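Local coordinates for high-affinity zinc uptake system protein znuA (Streptococcus suis, PDB 3MFQ) that binds zinc and probably serves as the substrate-binding, metal-capturing component of a metal-ion ABC importer, at residues S14-Q22 with S255-F266. Sequence-based numbering, arbitrary orientation.
Sequences SFLNDMVYQ and SLAPEGEEGDTF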
loop_
_atom_site.group_PDB
_atom_site.type_symbol
_atom_site.label_atom_id
_atom_site.label_comp_id
_atom_site.label_asym_id
_atom_site.label_seq_id
_atom_site.Cartn_x
_atom_site.Cartn_y
_atom_site.Cartn_z
ATOM N N SER A 14 7.713 -1.070 -5.658
ATOM C CA SER A 14 7.999 -2.482 -5.460
ATOM C C SER A 14 6.740 -3.322 -5.621
ATOM O O SER A 14 6.814 -4.509 -5.933
ATOM C CB SER A 14 8.599 -2.705 -4.075
ATOM O OG SER A 14 7.761 -2.154 -3.075
ATOM N N PHE A 15 5.583 -2.706 -5.396
ATOM C CA PHE A 15 4.315 -3.397 -5.587
ATOM C C PHE A 15 4.245 -3.917 -7.000
ATOM O O PHE A 15 4.094 -5.112 -7.238
ATOM C CB PHE A 15 3.140 -2.449 -5.375
ATOM C CG PHE A 15 2.963 -2.019 -3.964
ATOM C CD1 PHE A 15 2.342 -2.847 -3.052
ATOM C CD2 PHE A 15 3.413 -0.782 -3.546
ATOM C CE1 PHE A 15 2.177 -2.451 -1.748
ATOM C CE2 PHE A 15 3.251 -0.379 -2.244
ATOM C CZ PHE A 15 2.632 -1.214 -1.342
ATOM N N LEU A 16 4.344 -2.993 -7.943
ATOM C CA LEU A 16 4.250 -3.340 -9.342
ATOM C C LEU A 16 5.393 -4.282 -9.699
ATOM O O LEU A 16 5.176 -5.296 -10.369
ATOM C CB LEU A 16 4.244 -2.071 -10.193
ATOM C CG LEU A 16 3.205 -1.070 -9.673
ATOM C CD1 LEU A 16 3.086 0.140 -10.582
ATOM C CD2 LEU A 16 1.850 -1.742 -9.490
ATOM N N ASN A 17 6.597 -3.969 -9.215
ATOM C CA ASN A 17 7.755 -4.840 -9.422
ATOM C C ASN A 17 7.444 -6.317 -9.178
ATOM O O ASN A 17 7.878 -7.183 -9.935
ATOM C CB ASN A 17 8.933 -4.417 -8.541
ATOM C CG ASN A 17 10.219 -5.141 -8.908
ATOM O OD1 ASN A 17 10.645 -5.110 -10.063
ATOM N ND2 ASN A 17 10.840 -5.796 -7.932
ATOM N N ASP A 18 6.698 -6.597 -8.116
ATOM C CA ASP A 18 6.289 -7.961 -7.805
ATOM C C ASP A 18 5.238 -8.451 -8.794
ATOM O O ASP A 18 5.390 -9.503 -9.413
ATOM C CB ASP A 18 5.731 -8.033 -6.385
ATOM C CG ASP A 18 5.215 -9.414 -6.030
ATOM O OD1 ASP A 18 5.837 -10.412 -6.452
ATOM O OD2 ASP A 18 4.190 -9.501 -5.321
ATOM N N MET A 19 4.167 -7.677 -8.930
ATOM C CA MET A 19 3.067 -8.023 -9.818
ATOM C C MET A 19 3.561 -8.509 -11.178
ATOM O O MET A 19 3.276 -9.634 -11.582
ATOM C CB MET A 19 2.128 -6.822 -9.985
ATOM C CG MET A 19 0.876 -7.106 -10.811
ATOM S SD MET A 19 -0.304 -5.739 -10.804
ATOM C CE MET A 19 0.721 -4.406 -11.405
ATOM N N VAL A 20 4.309 -7.661 -11.877
ATOM C CA VAL A 20 4.793 -7.994 -13.214
ATOM C C VAL A 20 5.562 -9.307 -13.236
ATOM O O VAL A 20 5.350 -10.143 -14.110
ATOM C CB VAL A 20 5.682 -6.883 -13.792
ATOM C CG1 VAL A 20 6.247 -7.307 -15.137
ATOM C CG2 VAL A 20 4.889 -5.607 -13.939
ATOM N N TYR A 21 6.460 -9.489 -12.278
ATOM C CA TYR A 21 7.194 -10.738 -12.197
ATOM C C TYR A 21 6.226 -11.898 -12.043
ATOM O O TYR A 21 6.341 -12.909 -12.731
ATOM C CB TYR A 21 8.179 -10.729 -11.033
ATOM C CG TYR A 21 8.869 -12.059 -10.840
ATOM C CD1 TYR A 21 9.848 -12.489 -11.727
ATOM C CD2 TYR A 21 8.540 -12.889 -9.778
ATOM C CE1 TYR A 21 10.483 -13.706 -11.559
ATOM C CE2 TYR A 21 9.170 -14.108 -9.600
ATOM C CZ TYR A 21 10.141 -14.511 -10.492
ATOM O OH TYR A 21 10.771 -15.722 -10.321
ATOM N N GLN A 22 5.270 -11.743 -11.134
ATOM C CA GLN A 22 4.272 -12.777 -10.893
ATOM C C GLN A 22 3.572 -13.144 -12.191
ATOM O O GLN A 22 3.256 -14.307 -12.435
ATOM C CB GLN A 22 3.244 -12.301 -9.864
ATOM C CG GLN A 22 3.825 -12.015 -8.487
ATOM C CD GLN A 22 4.315 -13.268 -7.782
ATOM O OE1 GLN A 22 3.834 -14.370 -8.042
ATOM N NE2 GLN A 22 5.270 -13.101 -6.877
ATOM N N SER A 255 4.997 0.515 0.530
ATOM C CA SER A 255 6.094 -0.229 -0.071
ATOM C C SER A 255 6.156 -1.667 0.411
ATOM O O SER A 255 5.755 -1.976 1.529
ATOM C CB SER A 255 7.429 0.456 0.228
ATOM O OG SER A 255 8.515 -0.299 -0.283
ATOM N N LEU A 256 6.664 -2.543 -0.451
ATOM C CA LEU A 256 6.998 -3.903 -0.060
ATOM C C LEU A 256 8.326 -3.885 0.677
ATOM O O LEU A 256 8.877 -2.819 0.953
ATOM C CB LEU A 256 7.115 -4.795 -1.293
ATOM C CG LEU A 256 5.853 -5.520 -1.757
ATOM C CD1 LEU A 256 4.615 -4.684 -1.493
ATOM C CD2 LEU A 256 5.961 -5.892 -3.227
ATOM N N ALA A 257 8.842 -5.068 0.991
ATOM C CA ALA A 257 10.151 -5.180 1.621
ATOM C C ALA A 257 11.223 -5.424 0.563
ATOM O O ALA A 257 10.931 -5.959 -0.508
ATOM C CB ALA A 257 10.153 -6.295 2.652
ATOM N N PRO A 258 12.467 -5.021 0.858
ATOM C CA PRO A 258 13.582 -5.210 -0.075
ATOM C C PRO A 258 13.774 -6.677 -0.430
ATOM O O PRO A 258 13.741 -7.533 0.453
ATOM C CB PRO A 258 14.790 -4.698 0.715
ATOM C CG PRO A 258 14.221 -3.743 1.700
ATOM C CD PRO A 258 12.883 -4.304 2.077
ATOM N N GLU A 259 13.969 -6.959 -1.715
ATOM C CA GLU A 259 14.189 -8.324 -2.173
ATOM C C GLU A 259 15.547 -8.813 -1.683
ATOM O O GLU A 259 16.579 -8.245 -2.032
ATOM C CB GLU A 259 14.117 -8.390 -3.701
ATOM C CG GLU A 259 13.993 -9.795 -4.273
ATOM C CD GLU A 259 12.619 -10.082 -4.856
ATOM O OE1 GLU A 259 12.318 -11.268 -5.108
ATOM O OE2 GLU A 259 11.842 -9.126 -5.061
ATOM N N GLY A 260 15.544 -9.861 -0.866
ATOM C CA GLY A 260 14.317 -10.524 -0.476
ATOM C C GLY A 260 14.165 -10.643 1.027
ATOM O O GLY A 260 14.955 -11.314 1.694
ATOM N N GLU A 261 13.143 -9.983 1.559
ATOM C CA GLU A 261 12.829 -10.064 2.977
ATOM C C GLU A 261 11.478 -10.743 3.156
ATOM O O GLU A 261 10.958 -11.347 2.221
ATOM C CB GLU A 261 12.831 -8.673 3.608
ATOM C CG GLU A 261 13.808 -8.530 4.761
ATOM C CD GLU A 261 14.429 -7.154 4.830
ATOM O OE1 GLU A 261 13.786 -6.232 5.373
ATOM O OE2 GLU A 261 15.566 -6.997 4.339
ATOM N N GLU A 262 10.909 -10.653 4.352
ATOM C CA GLU A 262 9.633 -11.311 4.619
ATOM C C GLU A 262 8.475 -10.621 3.897
ATOM O O GLU A 262 7.547 -11.278 3.425
ATOM C CB GLU A 262 9.374 -11.419 6.123
ATOM C CG GLU A 262 10.396 -12.279 6.860
ATOM C CD GLU A 262 10.377 -13.728 6.417
ATOM O OE1 GLU A 262 11.289 -14.484 6.816
ATOM O OE2 GLU A 262 9.453 -14.112 5.671
ATOM N N GLY A 263 8.538 -9.296 3.806
ATOM C CA GLY A 263 7.562 -8.542 3.043
ATOM C C GLY A 263 7.962 -8.492 1.582
ATOM O O GLY A 263 7.540 -7.604 0.843
ATOM N N ASP A 264 8.784 -9.455 1.177
ATOM C CA ASP A 264 9.307 -9.548 -0.184
ATOM C C ASP A 264 8.242 -9.315 -1.251
ATOM O O ASP A 264 8.275 -8.314 -1.965
ATOM C CB ASP A 264 9.954 -10.918 -0.395
ATOM C CG ASP A 264 10.511 -11.092 -1.785
ATOM O OD1 ASP A 264 11.044 -10.106 -2.338
ATOM O OD2 ASP A 264 10.420 -12.216 -2.320
ATOM N N THR A 265 7.306 -10.249 -1.362
ATOM C CA THR A 265 6.254 -10.154 -2.362
ATOM C C THR A 265 5.000 -9.542 -1.758
ATOM O O THR A 265 4.940 -9.284 -0.556
ATOM C CB THR A 265 5.910 -11.531 -2.953
ATOM O OG1 THR A 265 5.193 -12.305 -1.985
ATOM C CG2 THR A 265 7.178 -12.270 -3.352
ATOM N N PHE A 266 3.997 -9.316 -2.600
ATOM C CA PHE A 266 2.766 -8.663 -2.172
ATOM C C PHE A 266 1.979 -9.510 -1.181
ATOM O O PHE A 266 1.622 -9.044 -0.101
ATOM C CB PHE A 266 1.893 -8.322 -3.381
ATOM C CG PHE A 266 0.522 -7.841 -3.016
ATOM C CD1 PHE A 266 0.306 -6.519 -2.671
ATOM C CD2 PHE A 266 -0.553 -8.715 -3.011
ATOM C CE1 PHE A 266 -0.958 -6.074 -2.330
ATOM C CE2 PHE A 266 -1.818 -8.279 -2.672
ATOM C CZ PHE A 266 -2.022 -6.956 -2.330
HETATM O O HOH W 1 8.984 0.384 -3.505
#
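Asp18 reaches from the helix 14-24 to the start of the helix 266-281, where its OD2 accepts the N-H of Phe266 at 2.7 Å. That first-turn amide has no helical acceptor, so a short carboxylate suits the place, and the negative charge probably also gains from the helix dipole. The N-H arrives from above the carboxylate plane, 51° out of it. The other oxygen, OD1, offers its syn lone pair to NE2 of Gln22 (2.8 Å), one turn further on, and lies almost in the plane of the Gln22 amide; the long glutamine, bent at chi2, can turn back this far, and the buried carboxylate has a donor on each oxygen. Thr265 is the N-cap of the second helix, its OG1 weakly bonded to Asp268 N, while its CB lies against the carboxylate.

In the two-lobed fold of the cluster A1 metal-binding proteins, the Asp18–Phe266 bond ties a helix of the N-terminal lobe to the loop that follows the zinc ligand Asp254. At the other end of the contact, OG of Ser14, a short hydroxyl able to accept, takes Leu256 N-H (2.9 Å); it sits between backbone N and carbonyl carbon (chi1 54°), facing the loop amide. A water accepts the N-H of Ser14 and gives a weak bond to Ser255 OG, which donates to Leu256 O (2.8 Å) while accepting Gly37 N-H. Between the polar ends, CD1 of Leu256 rests on Phe15, nearest CD1 at 3.3 Å; the Phe15 and Phe266 rings meet edge to edge.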